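Local coordinates for DNA repair protein RAD2 (Saccharomyces cerevisiae, PDB 4Q0W) that cuts single-stranded DNA as a magnesium-dependent structure-specific endonuclease, making an incision essential to nucleotide excision repair of bulky and UV-induced damage, at residues R14-E19 with V214-A219; E22-A27 with L184-I189; R70-F75 with T327-G332. All coordinates share one frame; numbering follows the deposited sequence. Where two conformers were deposited one is given.

All three contacts gather on one mixed beta-sheet of the nuclease core. Contact 1 closes its edge, pairing strand 14-17 with strand 213-218; contact 2 joins strands 25-29 and 187-189 in the interior, its centre about 12 Å from that of contact 1. Contact 3 lies about 9 Å, centre to centre, beyond contact 2, where strand 70-75 meets the loop 327-332. Contacts 2 and 3 touch: Val185 CG1 lies 3.5 Å from Val72 CG1, and Arg25 packs on Arg70. The active site is closest to contact 2, with the Ile188 side chain about 12 Å from the bound calcium ion. Contact 1 comes nearest the DNA, about 6 Å between nearest atoms.

Contact 1 of 3, residues R14-E19 with V214-A219; sequences RPVRLE and VEFYDA
Val16 and Val214 face each other as a hydrogen-bonded antiparallel pair, exchanging Val16 N to Val214 O at 2.9 Å and Val214 N to Val16 O at 2.7 Å. Two residues along, Arg14 and Phe216 repeat the pattern, with the bond from Arg14 N to Phe216 O nearly straight at 173°. Pro15 and Glu215 form the non-hydrogen-bonded pair between them, so the proline, which has no N-H to give, costs this pairing no bond.

The side chains that carry the contact share the face of Val16, Val214 and Phe216. Val16 has CG1 anti to its backbone N (chi1 164°), which leaves CG2 as the branch lying against Phe216 CB, 3.7 Å away. The Phe216 ring itself leads away from strand 14-17, so its methylene, not its aromatic face, does most of the touching. Val214 turns CG1 into the space between its own N and carbonyl carbon (chi1 62°), and this methyl reaches Val16 CB at 4.1 Å. From the 3-10 segment that follows the strand, Leu18 brings CD2 back to within 4.2 Å of Val214 CB. The Arg14 side chain swings off beyond the pair. On the other face, Tyr217 OH donates to Glu215 OE1 at 2.8 Å, tying together two side chains of the same strand.

Strand 14-17 is an edge strand of the sheet within this chain, and 213-218 passes inward to strand 202-205, where Phe216 meets the Tyr204 ring. At its far end Asp218 caps helix 219-226, while Tyr217 packs edge-to-face with Trp6 of helix 5-9.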
loop_
_atom_site.group_PDB
_atom_site.type_symbol
_atom_site.label_atom_id
_atom_site.label_comp_id
_atom_site.label_asym_id
_atom_site.label_seq_id
_atom_site.Cartn_x
_atom_site.Cartn_y
_atom_site.Cartn_z
ATOM N N ARG A 14 16.804 -20.188 5.689
ATOM C CA ARG A 14 17.161 -21.452 5.059
ATOM C C ARG A 14 16.199 -22.558 5.491
ATOM O O ARG A 14 16.021 -22.804 6.690
ATOM C CB ARG A 14 18.600 -21.824 5.400
ATOM C CG ARG A 14 19.617 -20.891 4.761
ATOM C CD ARG A 14 19.865 -21.253 3.293
ATOM N NE ARG A 14 20.780 -22.394 3.159
ATOM C CZ ARG A 14 22.097 -22.323 3.359
ATOM N NH1 ARG A 14 22.651 -21.168 3.713
ATOM N NH2 ARG A 14 22.866 -23.403 3.210
ATOM N N PRO A 15 15.563 -23.215 4.510
ATOM C CA PRO A 15 14.618 -24.306 4.774
ATOM C C PRO A 15 15.338 -25.475 5.415
ATOM O O PRO A 15 16.401 -25.885 4.945
ATOM C CB PRO A 15 14.131 -24.695 3.376
ATOM C CG PRO A 15 14.403 -23.468 2.519
ATOM C CD PRO A 15 15.680 -22.917 3.072
ATOM N N VAL A 16 14.770 -25.998 6.491
ATOM C CA VAL A 16 15.370 -27.117 7.212
ATOM C C VAL A 16 14.305 -28.187 7.472
ATOM O O VAL A 16 13.173 -27.865 7.869
ATOM C CB VAL A 16 16.012 -26.633 8.537
ATOM C CG1 VAL A 16 16.280 -27.791 9.483
ATOM C CG2 VAL A 16 17.301 -25.863 8.247
ATOM N N ARG A 17 14.660 -29.451 7.230
ATOM C CA ARG A 17 13.731 -30.572 7.429
ATOM C C ARG A 17 13.528 -30.910 8.901
ATOM O O ARG A 17 14.495 -31.004 9.671
ATOM C CB ARG A 17 14.221 -31.823 6.693
ATOM C CG ARG A 17 14.221 -31.672 5.180
ATOM C CD ARG A 17 14.407 -33.006 4.474
ATOM N NE ARG A 17 13.644 -33.031 3.230
ATOM C CZ ARG A 17 12.352 -33.344 3.159
ATOM N NH1 ARG A 17 11.733 -33.331 1.987
ATOM N NH2 ARG A 17 11.676 -33.667 4.261
ATOM N N LEU A 18 12.275 -31.128 9.285
ATOM C CA LEU A 18 11.960 -31.452 10.679
ATOM C C LEU A 18 12.764 -32.655 11.146
ATOM O O LEU A 18 13.213 -32.703 12.289
ATOM C CB LEU A 18 10.460 -31.700 10.830
ATOM C CG LEU A 18 9.637 -30.517 10.318
ATOM C CD1 LEU A 18 8.227 -30.942 9.910
ATOM C CD2 LEU A 18 9.589 -29.431 11.378
ATOM N N GLU A 19 12.980 -33.604 10.236
ATOM C CA GLU A 19 13.789 -34.795 10.512
ATOM C C GLU A 19 15.217 -34.504 11.005
ATOM O O GLU A 19 15.800 -35.300 11.758
ATOM C CB GLU A 19 13.857 -35.685 9.257
ATOM C CG GLU A 19 12.531 -36.344 8.842
ATOM C CD GLU A 19 11.551 -35.396 8.144
ATOM O OE1 GLU A 19 11.853 -34.184 8.003
ATOM O OE2 GLU A 19 10.464 -35.874 7.736
ATOM N N VAL A 214 10.974 -26.304 8.197
ATOM C CA VAL A 214 10.876 -25.172 9.120
ATOM C C VAL A 214 11.895 -24.122 8.651
ATOM O O VAL A 214 12.923 -24.482 8.057
ATOM C CB VAL A 214 11.161 -25.632 10.579
ATOM C CG1 VAL A 214 12.559 -26.173 10.705
ATOM C CG2 VAL A 214 10.942 -24.503 11.589
ATOM N N GLU A 215 11.617 -22.836 8.871
ATOM C CA GLU A 215 12.550 -21.780 8.441
ATOM C C GLU A 215 13.609 -21.489 9.501
ATOM O O GLU A 215 13.291 -21.064 10.623
ATOM C CB GLU A 215 11.804 -20.494 8.085
ATOM C CG GLU A 215 10.801 -20.657 6.956
ATOM C CD GLU A 215 10.103 -19.361 6.608
ATOM O OE1 GLU A 215 10.410 -18.325 7.242
ATOM O OE2 GLU A 215 9.248 -19.379 5.696
ATOM N N PHE A 216 14.867 -21.717 9.151
ATOM C CA PHE A 216 15.967 -21.479 10.079
ATOM C C PHE A 216 16.626 -20.115 9.821
ATOM O O PHE A 216 16.898 -19.767 8.673
ATOM C CB PHE A 216 16.997 -22.589 9.945
ATOM C CG PHE A 216 18.266 -22.343 10.709
ATOM C CD1 PHE A 216 18.304 -22.502 12.086
ATOM C CD2 PHE A 216 19.430 -21.971 10.044
ATOM C CE1 PHE A 216 19.477 -22.290 12.796
ATOM C CE2 PHE A 216 20.606 -21.755 10.743
ATOM C CZ PHE A 216 20.630 -21.917 12.123
ATOM N N TYR A 217 16.869 -19.352 10.887
ATOM C CA TYR A 217 17.519 -18.046 10.772
ATOM C C TYR A 217 18.652 -17.973 11.761
ATOM O O TYR A 217 18.517 -18.420 12.907
ATOM C CB TYR A 217 16.550 -16.912 11.124
ATOM C CG TYR A 217 15.395 -16.732 10.174
ATOM C CD1 TYR A 217 14.251 -17.519 10.273
ATOM C CD2 TYR A 217 15.436 -15.761 9.192
ATOM C CE1 TYR A 217 13.182 -17.347 9.396
ATOM C CE2 TYR A 217 14.370 -15.577 8.313
ATOM C CZ TYR A 217 13.247 -16.369 8.424
ATOM O OH TYR A 217 12.197 -16.182 7.541
ATOM N N ASP A 218 19.764 -17.380 11.357
ATOM C CA ASP A 218 20.771 -17.075 12.360
ATOM C C ASP A 218 21.409 -15.695 12.211
ATOM O O ASP A 218 21.466 -15.133 11.113
ATOM C CB ASP A 218 21.800 -18.205 12.493
ATOM C CG ASP A 218 22.870 -18.138 11.470
ATOM O OD1 ASP A 218 22.689 -18.733 10.394
ATOM O OD2 ASP A 218 23.898 -17.500 11.751
ATOM N N ALA A 219 21.863 -15.158 13.340
ATOM C CA ALA A 219 22.362 -13.795 13.428
ATOM C C ALA A 219 23.578 -13.605 12.538
ATOM O O ALA A 219 23.776 -12.530 11.970
ATOM C CB ALA A 219 22.694 -13.443 14.886
#

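Contact 2 of 3, residues E22-A27 with L184-I189; sequences EDKRMA and LVDGII
Arg25 and Asp186 grip each other through both backbone and side chain. The carboxylate receives Arg25 NH2 on OD1 in a salt bridge modelled so short, 2.5 Å, that its exact length is doubtful, while OD2 takes the backbone Arg25 N at 2.9 Å and a weak bond from Arg25 NE. Arg25 O in turn accepts Asp186 N at 2.6 Å. A bend at chi3 (-55°) turns the NE and NH2 edge of the guanidinium to the acid, the two planes 52° apart; the Val185 carbonyl carbon lies over one face. A water bridges Asp186 OD2 and Asp23 O, giving OD2 a further donor. With an alanine here instead of Arg25, Asp186 would probably lose its salt-bridge partner and its carboxylate be freer to turn, held mainly by the backbone N-H and the water.

Ala27 and Ile188 pair as parallel strand neighbours: Ala27 N donates to Gly187 O at 2.9 Å, and Ala27 O receives Ile189 N at 2.8 Å. Its small CB rests against Val185 CG2 and Ile188 CG1. On the opposite face Met26 CB meets Ile189 CD1 at 3.7 Å.

Helix 172-181 packs over Ala27, Val185 and Ile188, with Cys176 touching both Ala27 and Ile188. Parallel central strands covered by helices are consistent with the Rossmann-like PIN-type nuclease core of the XPG/RAD2 family, here joining N-domain to I-domain.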
loop_
_atom_site.group_PDB
_atom_site.type_symbol
_atom_site.label_atom_id
_atom_site.label_comp_id
_atom_site.label_asym_id
_atom_site.label_seq_id
_atom_site.Cartn_x
_atom_site.Cartn_y
_atom_site.Cartn_z
ATOM N N GLU A 22 16.433 -33.946 15.055
ATOM C CA GLU A 22 16.446 -35.048 16.008
ATOM C C GLU A 22 17.499 -34.840 17.085
ATOM O O GLU A 22 18.642 -34.520 16.769
ATOM C CB GLU A 22 16.685 -36.380 15.292
ATOM C CG GLU A 22 16.760 -37.550 16.239
ATOM C CD GLU A 22 16.977 -38.881 15.530
ATOM O OE1 GLU A 22 17.906 -39.614 15.933
ATOM O OE2 GLU A 22 16.219 -39.194 14.582
ATOM N N ASP A 23 17.085 -34.999 18.346
ATOM C CA ASP A 23 17.937 -34.812 19.531
ATOM C C ASP A 23 18.321 -33.366 19.862
ATOM O O ASP A 23 18.987 -33.120 20.875
ATOM C CB ASP A 23 19.182 -35.704 19.489
ATOM C CG ASP A 23 18.836 -37.178 19.505
ATOM O OD1 ASP A 23 17.920 -37.555 20.262
ATOM O OD2 ASP A 23 19.470 -37.953 18.753
ATOM N N LYS A 24 17.913 -32.408 19.032
ATOM C CA LYS A 24 18.171 -31.002 19.333
ATOM C C LYS A 24 17.435 -30.579 20.601
ATOM O O LYS A 24 16.258 -30.903 20.776
ATOM C CB LYS A 24 17.740 -30.104 18.171
ATOM C CG LYS A 24 18.892 -29.571 17.326
ATOM C CD LYS A 24 19.824 -30.685 16.888
ATOM C CE LYS A 24 21.043 -30.128 16.157
ATOM N NZ LYS A 24 20.663 -29.285 14.990
ATOM N N ARG A 25 18.134 -29.869 21.487
ATOM C CA ARG A 25 17.487 -29.226 22.629
ATOM C C ARG A 25 16.961 -27.897 22.099
ATOM O O ARG A 25 17.724 -27.121 21.510
ATOM C CB ARG A 25 18.485 -28.969 23.763
ATOM C CG ARG A 25 19.110 -30.233 24.376
ATOM C CD ARG A 25 20.344 -29.877 25.199
ATOM N NE ARG A 25 21.295 -29.130 24.369
ATOM C CZ ARG A 25 22.253 -28.336 24.840
ATOM N NH1 ARG A 25 22.418 -28.175 26.144
ATOM N NH2 ARG A 25 23.043 -27.693 23.996
ATOM N N MET A 26 15.670 -27.630 22.284
ATOM C CA MET A 26 15.055 -26.438 21.703
ATOM C C MET A 26 14.269 -25.656 22.745
ATOM O O MET A 26 13.367 -26.203 23.389
ATOM C CB MET A 26 14.112 -26.828 20.558
ATOM C CG MET A 26 14.786 -27.390 19.329
ATOM S SD MET A 26 15.586 -26.113 18.335
ATOM C CE MET A 26 15.260 -26.793 16.704
ATOM N N ALA A 27 14.604 -24.382 22.931
ATOM C CA ALA A 27 13.776 -23.536 23.784
ATOM C C ALA A 27 12.481 -23.255 23.031
ATOM O O ALA A 27 12.510 -22.751 21.899
ATOM C CB ALA A 27 14.487 -22.232 24.108
ATOM N N LEU A 184 22.288 -24.035 27.076
ATOM C CA LEU A 184 21.323 -24.914 27.728
ATOM C C LEU A 184 20.390 -25.541 26.690
ATOM O O LEU A 184 19.748 -26.567 26.958
ATOM C CB LEU A 184 20.532 -24.147 28.783
ATOM C CG LEU A 184 21.368 -23.580 29.935
ATOM C CD1 LEU A 184 20.486 -22.926 30.993
ATOM C CD2 LEU A 184 22.238 -24.668 30.560
ATOM N N VAL A 185 20.313 -24.905 25.516
ATOM C CA VAL A 185 19.583 -25.435 24.368
ATOM C C VAL A 185 20.428 -25.265 23.111
ATOM O O VAL A 185 21.473 -24.614 23.151
ATOM C CB VAL A 185 18.226 -24.736 24.171
ATOM C CG1 VAL A 185 17.347 -24.907 25.408
ATOM C CG2 VAL A 185 18.421 -23.243 23.848
ATOM N N ASP A 186 19.977 -25.839 21.999
ATOM C CA ASP A 186 20.714 -25.752 20.745
ATOM C C ASP A 186 20.041 -24.838 19.747
ATOM O O ASP A 186 20.608 -24.532 18.696
ATOM C CB ASP A 186 20.835 -27.132 20.112
ATOM C CG ASP A 186 21.489 -28.118 21.021
ATOM O OD1 ASP A 186 22.544 -27.779 21.597
ATOM O OD2 ASP A 186 20.936 -29.225 21.185
ATOM N N GLY A 187 18.820 -24.411 20.061
ATOM C CA GLY A 187 18.054 -23.593 19.135
ATOM C C GLY A 187 16.830 -23.017 19.819
ATOM O O GLY A 187 16.512 -23.391 20.955
ATOM N N ILE A 188 16.155 -22.090 19.139
ATOM C CA ILE A 188 14.973 -21.455 19.690
ATOM C C ILE A 188 13.806 -21.559 18.715
ATOM O O ILE A 188 13.914 -21.194 17.538
ATOM C CB ILE A 188 15.216 -19.971 20.038
ATOM C CG1 ILE A 188 16.381 -19.821 21.021
ATOM C CG2 ILE A 188 13.949 -19.354 20.615
ATOM C CD1 ILE A 188 16.891 -18.346 21.168
ATOM N N ILE A 189 12.689 -22.083 19.204
ATOM C CA ILE A 189 11.494 -22.153 18.391
ATOM C C ILE A 189 10.600 -20.980 18.776
ATOM O O ILE A 189 10.084 -20.922 19.904
ATOM C CB ILE A 189 10.768 -23.516 18.580
ATOM C CG1 ILE A 189 11.603 -24.657 17.981
ATOM C CG2 ILE A 189 9.396 -23.496 17.919
ATOM C CD1 ILE A 189 11.185 -26.071 18.478
HETATM O O HOH W 1 21.901 -31.819 21.351
#

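Contact 3 of 3, residues R70-F75 with T327-G332; sequences RPVFVF and TPFVWG
Trp331 gives the polar link, its indole NE1 donating to Pro71 O at 2.7 Å. The bond is bent, with an angle of 143° at the hydrogen, and the donor stands 50° above the carbonyl plane instead of following a lone pair. It is the hydrogen bond that joins the loop to strand 70-75.

Arg70 lies across one face of the same indole, CB 3.8 Å from the centre of the five-membered ring. Bends at chi2 and chi3 carry the guanidinium on over the six-membered ring, and Arg70 CZ lies 4.9 Å from the centre of that ring in a cation-pi contact; the two planes are 56° apart, so it is not a flat stack. The NH1 end of Arg70 is held elsewhere, by the carbonyl of Asp23. Val72 makes the second CH-pi contact, CG2 sitting over the centre of the Phe329 ring, 3.9 Å from its centroid.

Purely apolar packing fills in between. Val72 CG1 approaches Trp331 CZ2 at 4.3 Å, and Pro71 CD lies near Trp331 CD1. Beyond the strand, Trp331 also rests on Arg25 and Pro164, and Phe329 on Leu179 of helix 172-181.

One hydrogen bond and several ring contacts therefore lay the 327-332 loop against the N-domain strand: the indole offers its N-H to a backbone carbonyl while its face receives an arginine, an attachment that probably owes much to dispersion, with some cation-pi attraction.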
loop_
_atom_site.group_PDB
_atom_site.type_symbol
_atom_site.label_atom_id
_atom_site.label_comp_id
_atom_site.label_asym_id
_atom_site.label_seq_id
_atom_site.Cartn_x
_atom_site.Cartn_y
_atom_site.Cartn_z
ATOM N N ARG A 70 14.070 -32.317 21.893
ATOM C CA ARG A 70 14.007 -32.212 23.347
ATOM C C ARG A 70 13.648 -30.776 23.750
ATOM O O ARG A 70 14.534 -29.921 23.895
ATOM C CB ARG A 70 15.336 -32.640 23.968
ATOM C CG ARG A 70 15.644 -34.130 23.761
ATOM C CD ARG A 70 17.132 -34.385 23.561
ATOM N NE ARG A 70 17.903 -34.231 24.792
ATOM C CZ ARG A 70 19.188 -33.881 24.830
ATOM N NH1 ARG A 70 19.854 -33.640 23.700
ATOM N NH2 ARG A 70 19.810 -33.763 25.996
ATOM N N PRO A 71 12.344 -30.502 23.932
ATOM C CA PRO A 71 11.947 -29.106 24.142
ATOM C C PRO A 71 12.100 -28.651 25.587
ATOM O O PRO A 71 12.029 -29.459 26.509
ATOM C CB PRO A 71 10.461 -29.103 23.758
ATOM C CG PRO A 71 9.975 -30.496 24.062
ATOM C CD PRO A 71 11.191 -31.425 23.980
ATOM N N VAL A 72 12.341 -27.361 25.780
ATOM C CA VAL A 72 12.068 -26.762 27.075
ATOM C C VAL A 72 11.160 -25.562 26.874
ATOM O O VAL A 72 11.482 -24.641 26.120
ATOM C CB VAL A 72 13.346 -26.472 27.919
ATOM C CG1 VAL A 72 14.493 -26.089 27.055
ATOM C CG2 VAL A 72 13.076 -25.428 29.016
ATOM N N PHE A 73 9.995 -25.618 27.506
ATOM C CA PHE A 73 8.973 -24.610 27.296
ATOM C C PHE A 73 9.260 -23.377 28.140
ATOM O O PHE A 73 9.628 -23.475 29.318
ATOM C CB PHE A 73 7.573 -25.187 27.583
ATOM C CG PHE A 73 6.967 -25.890 26.400
ATOM C CD1 PHE A 73 7.606 -26.990 25.826
ATOM C CD2 PHE A 73 5.774 -25.449 25.848
ATOM C CE1 PHE A 73 7.057 -27.646 24.719
ATOM C CE2 PHE A 73 5.210 -26.098 24.742
ATOM C CZ PHE A 73 5.857 -27.194 24.175
ATOM N N VAL A 74 9.095 -22.209 27.532
ATOM C CA VAL A 74 9.327 -20.962 28.255
ATOM C C VAL A 74 8.064 -20.119 28.230
ATOM O O VAL A 74 7.493 -19.877 27.153
ATOM C CB VAL A 74 10.517 -20.167 27.671
ATOM C CG1 VAL A 74 10.749 -18.885 28.481
ATOM C CG2 VAL A 74 11.770 -21.023 27.682
ATOM N N PHE A 75 7.622 -19.698 29.417
ATOM C CA PHE A 75 6.448 -18.842 29.554
ATOM C C PHE A 75 6.839 -17.415 29.961
ATOM O O PHE A 75 7.894 -17.211 30.563
ATOM C CB PHE A 75 5.474 -19.441 30.583
ATOM C CG PHE A 75 4.885 -20.764 30.155
ATOM C CD1 PHE A 75 5.536 -21.958 30.444
ATOM C CD2 PHE A 75 3.692 -20.809 29.442
ATOM C CE1 PHE A 75 4.998 -23.180 30.048
ATOM C CE2 PHE A 75 3.145 -22.030 29.037
ATOM C CZ PHE A 75 3.800 -23.212 29.337
ATOM N N THR A 327 22.240 -24.266 35.465
ATOM C CA THR A 327 21.844 -25.656 35.690
ATOM C C THR A 327 21.170 -26.232 34.447
ATOM O O THR A 327 20.159 -25.700 33.978
ATOM C CB THR A 327 20.850 -25.773 36.846
ATOM O OG1 THR A 327 21.395 -25.155 38.016
ATOM C CG2 THR A 327 20.543 -27.237 37.131
ATOM N N PRO A 328 21.719 -27.332 33.910
ATOM C CA PRO A 328 21.125 -27.930 32.707
ATOM C C PRO A 328 19.697 -28.440 32.952
ATOM O O PRO A 328 19.328 -28.767 34.084
ATOM C CB PRO A 328 22.069 -29.101 32.396
ATOM C CG PRO A 328 23.381 -28.726 33.057
ATOM C CD PRO A 328 22.965 -28.010 34.315
ATOM N N PHE A 329 18.893 -28.491 31.895
ATOM C CA PHE A 329 17.544 -29.029 32.014
ATOM C C PHE A 329 17.566 -30.557 32.024
ATOM O O PHE A 329 18.480 -31.178 31.472
ATOM C CB PHE A 329 16.648 -28.477 30.906
ATOM C CG PHE A 329 16.456 -26.988 30.996
ATOM C CD1 PHE A 329 15.609 -26.448 31.951
ATOM C CD2 PHE A 329 17.159 -26.127 30.163
ATOM C CE1 PHE A 329 15.442 -25.068 32.062
ATOM C CE2 PHE A 329 17.000 -24.748 30.270
ATOM C CZ PHE A 329 16.136 -24.224 31.223
ATOM N N VAL A 330 16.572 -31.150 32.677
ATOM C CA VAL A 330 16.430 -32.603 32.700
ATOM C C VAL A 330 15.139 -32.991 31.999
ATOM O O VAL A 330 14.071 -32.463 32.314
ATOM C CB VAL A 330 16.443 -33.132 34.134
ATOM N N TRP A 331 15.242 -33.889 31.028
ATOM C CA TRP A 331 14.063 -34.395 30.348
ATOM C C TRP A 331 13.611 -35.713 30.978
ATOM O O TRP A 331 14.426 -36.602 31.230
ATOM C CB TRP A 331 14.338 -34.562 28.857
ATOM C CG TRP A 331 14.413 -33.235 28.145
ATOM C CD1 TRP A 331 13.419 -32.628 27.436
ATOM C CD2 TRP A 331 15.535 -32.341 28.112
ATOM N NE1 TRP A 331 13.856 -31.414 26.951
ATOM C CE2 TRP A 331 15.155 -31.218 27.348
ATOM C CE3 TRP A 331 16.829 -32.388 28.641
ATOM C CZ2 TRP A 331 16.024 -30.152 27.101
ATOM C CZ3 TRP A 331 17.690 -31.327 28.397
ATOM C CH2 TRP A 331 17.280 -30.224 27.637
ATOM N N GLY A 332 12.317 -35.826 31.250
ATOM C CA GLY A 332 11.772 -37.062 31.773
ATOM C C GLY A 332 11.163 -37.882 30.655
ATOM O O GLY A 332 11.309 -37.552 29.475
#